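Local structure of ARF-like GTPase (Chlamydomonas reinhardtii, 4M9Q) at residues T33-F36 with G37-T41; Q101-R104 with D105-I108; K147-A150 with G151-V154; G167-D170 with R171-R175. The protein belongs to the ARF-like small GTPases, P-loop proteins whose relatives act as nucleotide-dependent molecular switches. All coordinates share one frame; numbering follows the deposited sequence. Where two conformers were deposited one is given.

How the interactions relate
The four contacts follow one another along the chain without interleaving, and all belong to one P-loop fold built on a mixed six-stranded sheet. Interactions 1 and 3 both touch phosphoaminophosphonic acid-guanylate ester, at its phosphates and its guanine base respectively; their centres lie about 22 Å apart. Interactions 2 and 4, with centres about 13 Å apart, meet directly: P107, just before strand 108-113, packs on T168 and V169 of helix 157-190. Interaction 1 leads into edge strand 38-45, on the other side of the chain's centre from interactions 2 and 4. The nucleotide site is thus served by two separate loops, while the other two contacts lie where helix 157-190 packs on the loop leading into strand 108-113.

Interaction 1 of 4, residues T33-F36 with G37-T41; sequences TPTF and GFNST. With MG (magnesium ion), chain E; GNP (phosphoaminophosphonic acid-guanylate ester), chain D.
T35 faces G37, F38 and N39 where the first switch loop of this small GTPase turns into edge strand 38-45, and its two branches do different work.

Metal coordination belongs to the hydroxyl. OG1 binds the magnesium ion at 2.0 Å, alongside T18 OG1, the phosphate oxygens O1G and O1B of phosphoaminophosphonic acid-guanylate ester, and two waters, which makes six ligands.

The hydrogen bonds come from the backbone. T35 N donates to O1G of the ligand at 2.7 Å. With chi1 at -52°, OG1 stands beside its own backbone N, which lets the hydroxyl reach the magnesium ion while the amide reaches O1G, itself a metal ligand. One of the two waters on the metal also donates to T33 O and to the ligand's O1A, tying the loop to the alpha phosphate.

Van der Waals contact falls to the methyl. Threonine suits the place because it pairs a metal-binding hydroxyl with a methyl that packs on the chain: T35 CG2 rests 3.5 Å from G37 O and 3.8 Å from F38 CA, covering the start of the strand. G37 turns the chain with phi 163° and psi -127°, values readily adopted by glycine, and pairs through its backbone with G56.

N39 completes the corner from the strand: its amide is held by D54 OD2, and its ND2 stands 3.7 Å from T35 OG1.

Interaction 2 of 4, residues Q101-R104 with D105-I108; sequences QFMR and DKPI
The side chains of R104 and D105 run side by side, pointing the same way, at the tip of a type II beta turn from M103 to K106, with guanidinium and carboxylate planes 21° apart. D105 OD2 sits well out of the guanidinium plane, 3.8 Å from R104 NE; no N-H points at it, and the long salt bridge is one of charge alone. The other flat group, the F102 ring, carries Q101 CG over one face toward the rim, and the F102 side chain also touches E183 and V187 of helix 157-190.

This turn links helix 87-99 to strand 108-113 of the P-loop fold. It is closed by K106 N donating to M103 O at 3.1 Å, and N137 ND2 grips the same carbonyl. D105 takes the third position with phi 62° and psi 3°, a left-handed conformation that aspartate tolerates better than most residues, and its charge suits the exposed tip.

K106 is a buried lysine with its charge well provided for. Extended beyond CG, its chain runs back across the turn, and NZ hydrogen-bonds F102 O and V72 O and forms a salt bridge with E183 OE1, so one ammonium joins this loop to a neighbouring loop and to helix 157-190. M103, unbranched and flexible, bends at chi2 and chi3 so that its tip doubles back against the lysine chain, which it meets at about a right angle. M103 CE comes within 3.4 Å of K106 CD, while K106 NZ ends 2.8 Å from F102 O.

Interaction 3 of 4, residues K147-A150 with G151-V154; sequences KMPA and GQDV. With GNP (phosphoaminophosphonic acid-guanylate ester), chain D.
P149 and Q152 stand at the two ends of a type II beta turn in the loop that follows strand 139-143, just after what probably corresponds to the fifth conserved motif of small GTPases, the base-recognition motif, which ends at K147.

Hydrogen bonding across the turn is slight: Q152 N donates to P149 O at 3.4 Å, a weak though well-aligned bond. A150 and G151 fill the middle positions. G151, with phi 94°, adopts a left-handed conformation natural to glycine, whose lack of a side chain keeps it off the preceding carbonyl of A150.

Apolar contact supplies the rest. The Q152 side chain bends at chi2 and lays its methylenes against the proline ring, with Q152 CG 3.9 Å from P149 CD. A rigid ring suits the entrance to the turn and offers ring carbons CB, CG and CD for the glutamine's CG to rest on. M148 points toward the returning chain: its CG lies 3.5 Å from D153 O, and its bent thioether brings CE to 4.1 Å from Q152 NE2. Long and pliable, the methionine bridges the two arms of this surface loop.

Within this stretch it is K147 that touches the ligand. Its backbone N donates to O6 of phosphoaminophosphonic acid-guanylate ester at 3.2 Å (162°). CG is anti to the backbone N (chi1 -164°), which carries the aliphatic chain away from O6 and toward the ribose. K147 CB lies over the face of the guanine base, 3.5 Å from the ligand's C5, and K147 CD reaches to 3.6 Å from its O2'.

Interaction 4 of 4, residues G167-D170 with R171-R175; sequences GTVD and REFGR
F173 meets V169 one turn back along the helix, taking its CG1 methyl at the ring edge, near the ring plane, with V169 CG1 to F173 CD1 at 4.0 Å. CG of F173 is anti to the backbone N (chi1 -170°), which brings the ring alongside this valine. V169, small and branched, is buried against I5 and P107; F173 is partly exposed and touches R3.

The backbone bonds change pattern along the segment. R171 N reaches G167 O at 3.0 Å, four residues back as in an alpha helix. E172 N is shared, bonding V169 O at 3.0 Å and, weakly, T168 O at 3.4 Å. F173 N then bonds D170 O at 3.2 Å, three residues back, from above the carbonyl plane.

In one of two modelled conformers, and so tentatively, the R171 guanidinium lies with a face over the G167 carbonyl carbon, where glycine presents no side chain. D170 is hydrogen-bonded through OD1 to Y48 OH, tying the helix to strand 48-55.

From R171 N to F173 N the bonding thus tightens and becomes 3-10-like, just ahead of a kink where the N of G174 and of R175 has no bond to the turn before, in the long helix 157-190 that packs against the sheet of the P-loop fold.

Interaction 1 of 4, residues T33-F36 with G37-T41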
loop_
_atom_site.group_PDB
_atom_site.type_symbol
_atom_site.label_atom_id
_atom_site.label_comp_id
_atom_site.label_asym_id
_atom_site.label_seq_id
_atom_site.Cartn_x
_atom_site.Cartn_y
_atom_site.Cartn_z
ATOM N N THR A 33 1.326 -17.454 -3.257
ATOM C CA THR A 33 0.041 -17.824 -3.839
ATOM C C THR A 33 -0.851 -16.641 -3.570
ATOM O O THR A 33 -0.568 -15.861 -2.692
ATOM C CB THR A 33 -0.537 -19.127 -3.180
ATOM O OG1 THR A 33 -0.308 -19.113 -1.761
ATOM C CG2 THR A 33 0.144 -20.399 -3.746
ATOM N N PRO A 34 -1.952 -16.519 -4.294
ATOM C CA PRO A 34 -2.950 -15.508 -3.972
ATOM C C PRO A 34 -3.298 -15.417 -2.480
ATOM O O PRO A 34 -3.499 -16.404 -1.806
ATOM C CB PRO A 34 -4.159 -15.968 -4.775
ATOM C CG PRO A 34 -3.554 -16.618 -5.986
ATOM C CD PRO A 34 -2.379 -17.366 -5.425
ATOM N N THR A 35 -3.347 -14.205 -1.965
ATOM C CA THR A 35 -3.640 -13.993 -0.572
ATOM C C THR A 35 -5.156 -13.979 -0.365
ATOM O O THR A 35 -5.844 -13.078 -0.824
ATOM C CB THR A 35 -2.996 -12.676 -0.167
ATOM O OG1 THR A 35 -1.618 -12.725 -0.577
ATOM C CG2 THR A 35 -3.134 -12.414 1.325
ATOM N N PHE A 36 -5.680 -15.017 0.277
ATOM C CA PHE A 36 -7.083 -15.047 0.702
ATOM C C PHE A 36 -7.108 -14.810 2.200
ATOM O O PHE A 36 -7.431 -15.711 2.953
ATOM C CB PHE A 36 -7.731 -16.410 0.434
ATOM C CG PHE A 36 -8.018 -16.697 -1.010
ATOM C CD1 PHE A 36 -6.998 -17.036 -1.893
ATOM C CD2 PHE A 36 -9.322 -16.691 -1.479
ATOM C CE1 PHE A 36 -7.278 -17.327 -3.215
ATOM C CE2 PHE A 36 -9.605 -16.992 -2.799
ATOM C CZ PHE A 36 -8.582 -17.303 -3.669
ATOM N N GLY A 37 -6.671 -13.634 2.628
ATOM C CA GLY A 37 -6.701 -13.251 4.026
ATOM C C GLY A 37 -5.741 -12.088 4.034
ATOM O O GLY A 37 -5.888 -11.174 3.174
ATOM N N PHE A 38 -4.757 -12.156 4.937
ATOM C CA PHE A 38 -3.646 -11.261 4.906
ATOM C C PHE A 38 -2.347 -11.777 5.570
ATOM O O PHE A 38 -2.338 -12.698 6.435
ATOM C CB PHE A 38 -4.057 -9.955 5.583
ATOM C CG PHE A 38 -4.103 -10.027 7.085
ATOM C CD1 PHE A 38 -2.961 -9.760 7.842
ATOM C CD2 PHE A 38 -5.265 -10.309 7.732
ATOM C CE1 PHE A 38 -2.993 -9.809 9.246
ATOM C CE2 PHE A 38 -5.305 -10.386 9.136
ATOM C CZ PHE A 38 -4.167 -10.120 9.892
ATOM N N ASN A 39 -1.265 -11.127 5.166
ATOM C CA ASN A 39 0.050 -11.292 5.752
ATOM C C ASN A 39 0.360 -9.987 6.499
ATOM O O ASN A 39 -0.090 -8.921 6.107
ATOM C CB ASN A 39 1.054 -11.536 4.613
ATOM C CG ASN A 39 0.635 -12.702 3.684
ATOM O OD1 ASN A 39 0.428 -13.827 4.133
ATOM N ND2 ASN A 39 0.546 -12.433 2.385
ATOM N N SER A 40 1.158 -10.064 7.546
ATOM C CA SER A 40 1.420 -8.948 8.455
ATOM C C SER A 40 2.861 -9.050 8.805
ATOM O O SER A 40 3.294 -10.099 9.229
ATOM C CB SER A 40 0.571 -9.151 9.718
ATOM O OG SER A 40 0.897 -8.309 10.794
ATOM N N THR A 41 3.622 -7.981 8.658
ATOM C CA THR A 41 4.980 -7.982 9.188
ATOM C C THR A 41 5.395 -6.585 9.657
ATOM O O THR A 41 4.657 -5.631 9.514
ATOM C CB THR A 41 5.944 -8.535 8.142
ATOM O OG1 THR A 41 6.827 -7.518 7.688
ATOM C CG2 THR A 41 5.163 -9.020 6.961
HETATM MG MG MG E . -0.819 -11.508 -1.956
HETATM P PG GNP D . -3.204 -11.137 -4.309
HETATM O O1G GNP D . -2.494 -11.822 -3.024
HETATM O O2G GNP D . -3.631 -9.659 -4.006
HETATM O O3G GNP D . -4.326 -12.089 -4.762
HETATM N N3B GNP D . -1.995 -10.957 -5.489
HETATM P PB GNP D . -0.565 -10.177 -5.039
HETATM O O1B GNP D . -0.140 -10.484 -3.512
HETATM O O2B GNP D . -0.780 -8.714 -5.313
HETATM O O3A GNP D . 0.450 -10.774 -6.106
HETATM P PA GNP D . 1.769 -11.621 -5.839
HETATM O O1A GNP D . 1.203 -12.908 -5.379
HETATM O O2A GNP D . 2.676 -10.789 -5.001
HETATM O "O5'" GNP D . 2.308 -11.686 -7.341
HETATM C "C5'" GNP D . 1.410 -12.098 -8.399
HETATM C "C4'" GNP D . 2.205 -12.756 -9.558
HETATM O "O4'" GNP D . 3.068 -11.737 -10.086
HETATM C "C3'" GNP D . 3.185 -13.831 -9.111
HETATM O "O3'" GNP D . 3.552 -14.715 -10.168
HETATM C "C2'" GNP D . 4.444 -13.080 -8.845
HETATM O "O2'" GNP D . 5.615 -13.835 -8.946
HETATM C "C1'" GNP D . 4.429 -12.110 -9.984
HETATM N N9 GNP D . 5.257 -10.912 -9.820
HETATM C C8 GNP D . 5.257 -10.125 -8.746
HETATM N N7 GNP D . 6.070 -9.075 -8.930
HETATM C C5 GNP D . 6.621 -9.201 -10.142
HETATM C C6 GNP D . 7.599 -8.410 -10.908
HETATM O O6 GNP D . 8.112 -7.374 -10.445
HETATM N N1 GNP D . 7.900 -8.835 -12.116
HETATM C C2 GNP D . 7.356 -9.967 -12.663
HETATM N N2 GNP D . 7.760 -10.300 -13.891
HETATM N N3 GNP D . 6.451 -10.754 -12.024
HETATM C C4 GNP D . 6.084 -10.418 -10.741
HETATM O O HOH W 1 0.078 -13.170 -2.841
HETATM O O HOH W 2 -1.708 -9.870 -1.136
#

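Interaction 2 of 4, residues Q101-R104 with D105-I108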
loop_
_atom_site.group_PDB
_atom_site.type_symbol
_atom_site.label_atom_id
_atom_site.label_comp_id
_atom_site.label_asym_id
_atom_site.label_seq_id
_atom_site.Cartn_x
_atom_site.Cartn_y
_atom_site.Cartn_z
ATOM N N GLN A 101 -13.806 7.789 4.387
ATOM C CA GLN A 101 -13.742 8.849 5.374
ATOM C C GLN A 101 -12.430 8.845 6.153
ATOM O O GLN A 101 -11.937 9.898 6.537
ATOM C CB GLN A 101 -14.975 8.696 6.283
ATOM C CG GLN A 101 -14.781 8.852 7.778
ATOM C CD GLN A 101 -16.049 8.457 8.560
ATOM O OE1 GLN A 101 -16.409 7.279 8.654
ATOM N NE2 GLN A 101 -16.729 9.446 9.101
ATOM N N PHE A 102 -11.854 7.664 6.358
ATOM C CA PHE A 102 -10.646 7.542 7.157
ATOM C C PHE A 102 -9.368 7.774 6.331
ATOM O O PHE A 102 -8.253 7.671 6.872
ATOM C CB PHE A 102 -10.598 6.155 7.822
ATOM C CG PHE A 102 -11.776 5.858 8.729
ATOM C CD1 PHE A 102 -12.624 4.775 8.467
ATOM C CD2 PHE A 102 -12.027 6.641 9.831
ATOM C CE1 PHE A 102 -13.700 4.491 9.288
ATOM C CE2 PHE A 102 -13.114 6.375 10.662
ATOM C CZ PHE A 102 -13.947 5.295 10.393
ATOM N N MET A 103 -9.517 8.063 5.035
ATOM C CA MET A 103 -8.367 8.221 4.167
ATOM C C MET A 103 -7.926 9.654 4.022
ATOM O O MET A 103 -6.833 9.916 3.561
ATOM C CB MET A 103 -8.618 7.622 2.790
ATOM C CG MET A 103 -8.064 6.212 2.559
ATOM S SD MET A 103 -6.345 5.943 3.052
ATOM C CE MET A 103 -6.788 5.657 4.735
ATOM N N ARG A 104 -8.736 10.594 4.448
ATOM C CA ARG A 104 -8.446 11.988 4.140
ATOM C C ARG A 104 -7.053 12.384 4.672
ATOM O O ARG A 104 -6.644 11.939 5.710
ATOM C CB ARG A 104 -9.641 12.862 4.596
ATOM C CG ARG A 104 -9.365 14.261 5.120
ATOM C CD ARG A 104 -9.134 14.229 6.628
ATOM N NE ARG A 104 -9.726 15.361 7.335
ATOM C CZ ARG A 104 -9.664 15.544 8.653
ATOM N NH1 ARG A 104 -9.047 14.672 9.430
ATOM N NH2 ARG A 104 -10.241 16.619 9.197
ATOM N N ASP A 105 -6.281 13.121 3.881
ATOM C CA ASP A 105 -4.884 13.528 4.233
ATOM C C ASP A 105 -3.808 12.444 4.436
ATOM O O ASP A 105 -2.689 12.772 4.776
ATOM C CB ASP A 105 -4.882 14.462 5.473
ATOM C CG ASP A 105 -5.607 15.813 5.214
ATOM O OD1 ASP A 105 -5.563 16.349 4.062
ATOM O OD2 ASP A 105 -6.211 16.342 6.175
ATOM N N LYS A 106 -4.118 11.161 4.246
ATOM C CA LYS A 106 -3.112 10.125 4.396
ATOM C C LYS A 106 -2.390 9.909 3.058
ATOM O O LYS A 106 -3.013 9.919 1.964
ATOM C CB LYS A 106 -3.743 8.836 4.860
ATOM C CG LYS A 106 -4.221 8.893 6.303
ATOM C CD LYS A 106 -4.946 7.636 6.721
ATOM C CE LYS A 106 -5.510 7.717 8.139
ATOM N NZ LYS A 106 -6.319 6.501 8.450
ATOM N N PRO A 107 -1.065 9.734 3.115
ATOM C CA PRO A 107 -0.300 9.635 1.900
ATOM C C PRO A 107 -0.340 8.226 1.277
ATOM O O PRO A 107 -0.609 7.231 2.006
ATOM C CB PRO A 107 1.093 9.982 2.360
ATOM C CG PRO A 107 1.160 9.591 3.761
ATOM C CD PRO A 107 -0.206 9.894 4.293
ATOM N N ILE A 108 -0.126 8.178 -0.051
ATOM C CA ILE A 108 -0.140 6.950 -0.849
ATOM C C ILE A 108 1.171 6.797 -1.630
ATOM O O ILE A 108 1.593 7.660 -2.404
ATOM C CB ILE A 108 -1.200 6.921 -1.946
ATOM C CG1 ILE A 108 -2.431 7.709 -1.612
ATOM C CG2 ILE A 108 -1.660 5.484 -2.217
ATOM C CD1 ILE A 108 -3.102 7.150 -0.462
#

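Interaction 3 of 4, residues K147-A150 with G151-V154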
loop_
_atom_site.group_PDB
_atom_site.type_symbol
_atom_site.label_atom_id
_atom_site.label_comp_id
_atom_site.label_asym_id
_atom_site.label_seq_id
_atom_site.Cartn_x
_atom_site.Cartn_y
_atom_site.Cartn_z
ATOM N N LYS A 147 9.978 -8.532 -8.120
ATOM C CA LYS A 147 10.588 -9.836 -8.375
ATOM C C LYS A 147 11.817 -9.694 -9.257
ATOM O O LYS A 147 11.747 -9.934 -10.463
ATOM C CB LYS A 147 9.577 -10.788 -9.047
ATOM C CG LYS A 147 9.976 -12.263 -9.004
ATOM C CD LYS A 147 9.067 -13.139 -9.855
ATOM C CE LYS A 147 9.577 -14.582 -9.972
ATOM N NZ LYS A 147 9.750 -15.058 -11.386
ATOM N N MET A 148 12.944 -9.337 -8.664
ATOM C CA MET A 148 14.227 -9.280 -9.417
ATOM C C MET A 148 14.685 -10.717 -9.765
ATOM O O MET A 148 14.236 -11.696 -9.146
ATOM C CB MET A 148 15.311 -8.503 -8.640
ATOM C CG MET A 148 15.054 -7.000 -8.504
ATOM S SD MET A 148 15.378 -6.021 -9.996
ATOM C CE MET A 148 17.092 -5.511 -9.760
ATOM N N PRO A 149 15.562 -10.858 -10.771
ATOM C CA PRO A 149 15.969 -12.205 -11.201
ATOM C C PRO A 149 16.656 -13.037 -10.109
ATOM O O PRO A 149 16.896 -12.547 -9.011
ATOM C CB PRO A 149 16.957 -11.937 -12.358
ATOM C CG PRO A 149 16.703 -10.548 -12.819
ATOM C CD PRO A 149 16.123 -9.797 -11.634
ATOM N N ALA A 150 16.960 -14.288 -10.444
ATOM C CA ALA A 150 17.760 -15.164 -9.593
ATOM C C ALA A 150 19.128 -14.536 -9.322
ATOM O O ALA A 150 19.883 -14.239 -10.262
ATOM C CB ALA A 150 17.944 -16.537 -10.247
ATOM N N GLY A 151 19.420 -14.323 -8.034
ATOM C CA GLY A 151 20.738 -13.886 -7.583
ATOM C C GLY A 151 20.894 -12.388 -7.413
ATOM O O GLY A 151 21.869 -11.946 -6.809
ATOM N N GLN A 152 19.952 -11.599 -7.928
ATOM C CA GLN A 152 20.102 -10.145 -7.922
ATOM C C GLN A 152 19.699 -9.578 -6.577
ATOM O O GLN A 152 18.948 -10.208 -5.840
ATOM C CB GLN A 152 19.270 -9.516 -9.042
ATOM C CG GLN A 152 19.798 -9.815 -10.443
ATOM C CD GLN A 152 20.830 -8.806 -10.883
ATOM O OE1 GLN A 152 21.983 -9.152 -11.158
ATOM N NE2 GLN A 152 20.427 -7.538 -10.934
ATOM N N ASP A 153 20.230 -8.403 -6.253
ATOM C CA ASP A 153 19.775 -7.654 -5.102
ATOM C C ASP A 153 18.344 -7.198 -5.351
ATOM O O ASP A 153 17.925 -7.016 -6.499
ATOM C CB ASP A 153 20.649 -6.417 -4.864
ATOM C CG ASP A 153 22.053 -6.765 -4.381
ATOM O OD1 ASP A 153 22.545 -6.097 -3.445
ATOM O OD2 ASP A 153 22.668 -7.697 -4.934
ATOM N N VAL A 154 17.594 -6.994 -4.280
ATOM C CA VAL A 154 16.254 -6.457 -4.433
ATOM C C VAL A 154 16.387 -5.086 -5.061
ATOM O O VAL A 154 17.447 -4.505 -5.095
ATOM C CB VAL A 154 15.471 -6.376 -3.090
ATOM C CG1 VAL A 154 15.276 -7.769 -2.524
ATOM C CG2 VAL A 154 16.202 -5.482 -2.088
HETATM P PG GNP D . -3.204 -11.137 -4.309
HETATM O O1G GNP D . -2.494 -11.822 -3.024
HETATM O O2G GNP D . -3.631 -9.659 -4.006
HETATM O O3G GNP D . -4.326 -12.089 -4.762
HETATM N N3B GNP D . -1.995 -10.957 -5.489
HETATM P PB GNP D . -0.565 -10.177 -5.039
HETATM O O1B GNP D . -0.140 -10.484 -3.512
HETATM O O2B GNP D . -0.780 -8.714 -5.313
HETATM O O3A GNP D . 0.450 -10.774 -6.106
HETATM P PA GNP D . 1.769 -11.621 -5.839
HETATM O O1A GNP D . 1.203 -12.908 -5.379
HETATM O O2A GNP D . 2.676 -10.789 -5.001
HETATM O "O5'" GNP D . 2.308 -11.686 -7.341
HETATM C "C5'" GNP D . 1.410 -12.098 -8.399
HETATM C "C4'" GNP D . 2.205 -12.756 -9.558
HETATM O "O4'" GNP D . 3.068 -11.737 -10.086
HETATM C "C3'" GNP D . 3.185 -13.831 -9.111
HETATM O "O3'" GNP D . 3.552 -14.715 -10.168
HETATM C "C2'" GNP D . 4.444 -13.080 -8.845
HETATM O "O2'" GNP D . 5.615 -13.835 -8.946
HETATM C "C1'" GNP D . 4.429 -12.110 -9.984
HETATM N N9 GNP D . 5.257 -10.912 -9.820
HETATM C C8 GNP D . 5.257 -10.125 -8.746
HETATM N N7 GNP D . 6.070 -9.075 -8.930
HETATM C C5 GNP D . 6.621 -9.201 -10.142
HETATM C C6 GNP D . 7.599 -8.410 -10.908
HETATM O O6 GNP D . 8.112 -7.374 -10.445
HETATM N N1 GNP D . 7.900 -8.835 -12.116
HETATM C C2 GNP D . 7.356 -9.967 -12.663
HETATM N N2 GNP D . 7.760 -10.300 -13.891
HETATM N N3 GNP D . 6.451 -10.754 -12.024
HETATM C C4 GNP D . 6.084 -10.418 -10.741
#

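Interaction 4 of 4, residues G167-D170 with R171-R175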
loop_
_atom_site.group_PDB
_atom_site.type_symbol
_atom_site.label_atom_id
_atom_site.label_comp_id
_atom_site.label_asym_id
_atom_site.label_seq_id
_atom_site.Cartn_x
_atom_site.Cartn_y
_atom_site.Cartn_z
ATOM N N GLY A 167 8.787 9.403 5.428
ATOM C CA GLY A 167 9.116 10.815 5.567
ATOM C C GLY A 167 7.894 11.704 5.477
ATOM O O GLY A 167 7.798 12.714 6.162
ATOM N N THR A 168 6.941 11.333 4.642
ATOM C CA THR A 168 5.729 12.115 4.567
ATOM C C THR A 168 4.940 11.938 5.818
ATOM O O THR A 168 4.473 12.930 6.372
ATOM C CB THR A 168 4.902 11.723 3.349
ATOM O OG1 THR A 168 5.705 11.916 2.182
ATOM C CG2 THR A 168 3.723 12.542 3.194
ATOM N N VAL A 169 4.794 10.699 6.300
ATOM C CA VAL A 169 4.088 10.476 7.579
ATOM C C VAL A 169 4.841 11.217 8.702
ATOM O O VAL A 169 4.240 11.922 9.464
ATOM C CB VAL A 169 3.942 8.997 7.907
ATOM C CG1 VAL A 169 3.335 8.780 9.318
ATOM C CG2 VAL A 169 3.094 8.346 6.813
ATOM N N ASP A 170 6.170 11.128 8.715
ATOM C CA ASP A 170 6.943 11.750 9.757
ATOM C C ASP A 170 6.699 13.245 9.850
ATOM O O ASP A 170 6.516 13.752 10.914
ATOM C CB ASP A 170 8.428 11.516 9.541
ATOM C CG ASP A 170 9.269 12.211 10.602
ATOM O OD1 ASP A 170 9.108 11.871 11.798
ATOM O OD2 ASP A 170 10.057 13.095 10.252
ATOM N N ARG A 171 6.722 13.908 8.702
ATOM C CA ARG A 171 6.438 15.328 8.583
ATOM C C ARG A 171 5.075 15.740 9.185
ATOM O O ARG A 171 4.959 16.853 9.670
ATOM C CB ARG A 171 6.536 15.727 7.097
ATOM C CG ARG A 171 7.910 16.232 6.612
ATOM C CD ARG A 171 9.100 15.336 6.977
ATOM N NE ARG A 171 9.826 14.799 5.818
ATOM C CZ ARG A 171 9.445 14.918 4.539
ATOM N NH1 ARG A 171 8.334 15.572 4.224
ATOM N NH2 ARG A 171 10.173 14.383 3.570
ATOM N N GLU A 172 4.061 14.861 9.166
ATOM C CA GLU A 172 2.701 15.166 9.727
ATOM C C GLU A 172 2.372 14.360 10.969
ATOM O O GLU A 172 1.220 14.338 11.415
ATOM C CB GLU A 172 1.593 14.900 8.696
ATOM C CG GLU A 172 1.818 15.517 7.304
ATOM C CD GLU A 172 1.762 17.053 7.243
ATOM O OE1 GLU A 172 2.304 17.611 6.252
ATOM O OE2 GLU A 172 1.183 17.704 8.158
ATOM N N PHE A 173 3.356 13.682 11.542
ATOM C CA PHE A 173 3.037 12.657 12.529
ATOM C C PHE A 173 2.285 13.222 13.720
ATOM O O PHE A 173 1.433 12.530 14.305
ATOM C CB PHE A 173 4.301 11.976 13.019
ATOM C CG PHE A 173 4.053 10.752 13.846
ATOM C CD1 PHE A 173 3.815 9.536 13.238
ATOM C CD2 PHE A 173 4.065 10.816 15.247
ATOM C CE1 PHE A 173 3.592 8.410 13.997
ATOM C CE2 PHE A 173 3.865 9.679 16.017
ATOM C CZ PHE A 173 3.637 8.473 15.388
ATOM N N GLY A 174 2.623 14.462 14.077
ATOM C CA GLY A 174 2.034 15.134 15.244
ATOM C C GLY A 174 0.522 15.306 15.172
ATOM O O GLY A 174 -0.167 15.239 16.191
ATOM N N ARG A 175 0.013 15.510 13.962
ATOM C CA ARG A 175 -1.423 15.632 13.727
ATOM C C ARG A 175 -2.034 14.293 13.372
ATOM O O ARG A 175 -3.107 13.949 13.841
ATOM C CB ARG A 175 -1.679 16.631 12.598
ATOM C CG ARG A 175 -1.518 18.074 13.058
ATOM C CD ARG A 175 -1.504 19.075 11.914
ATOM N NE ARG A 175 -0.262 19.027 11.133
ATOM C CZ ARG A 175 0.188 20.011 10.352
ATOM N NH1 ARG A 175 -0.483 21.162 10.238
ATOM N NH2 ARG A 175 1.327 19.848 9.677
#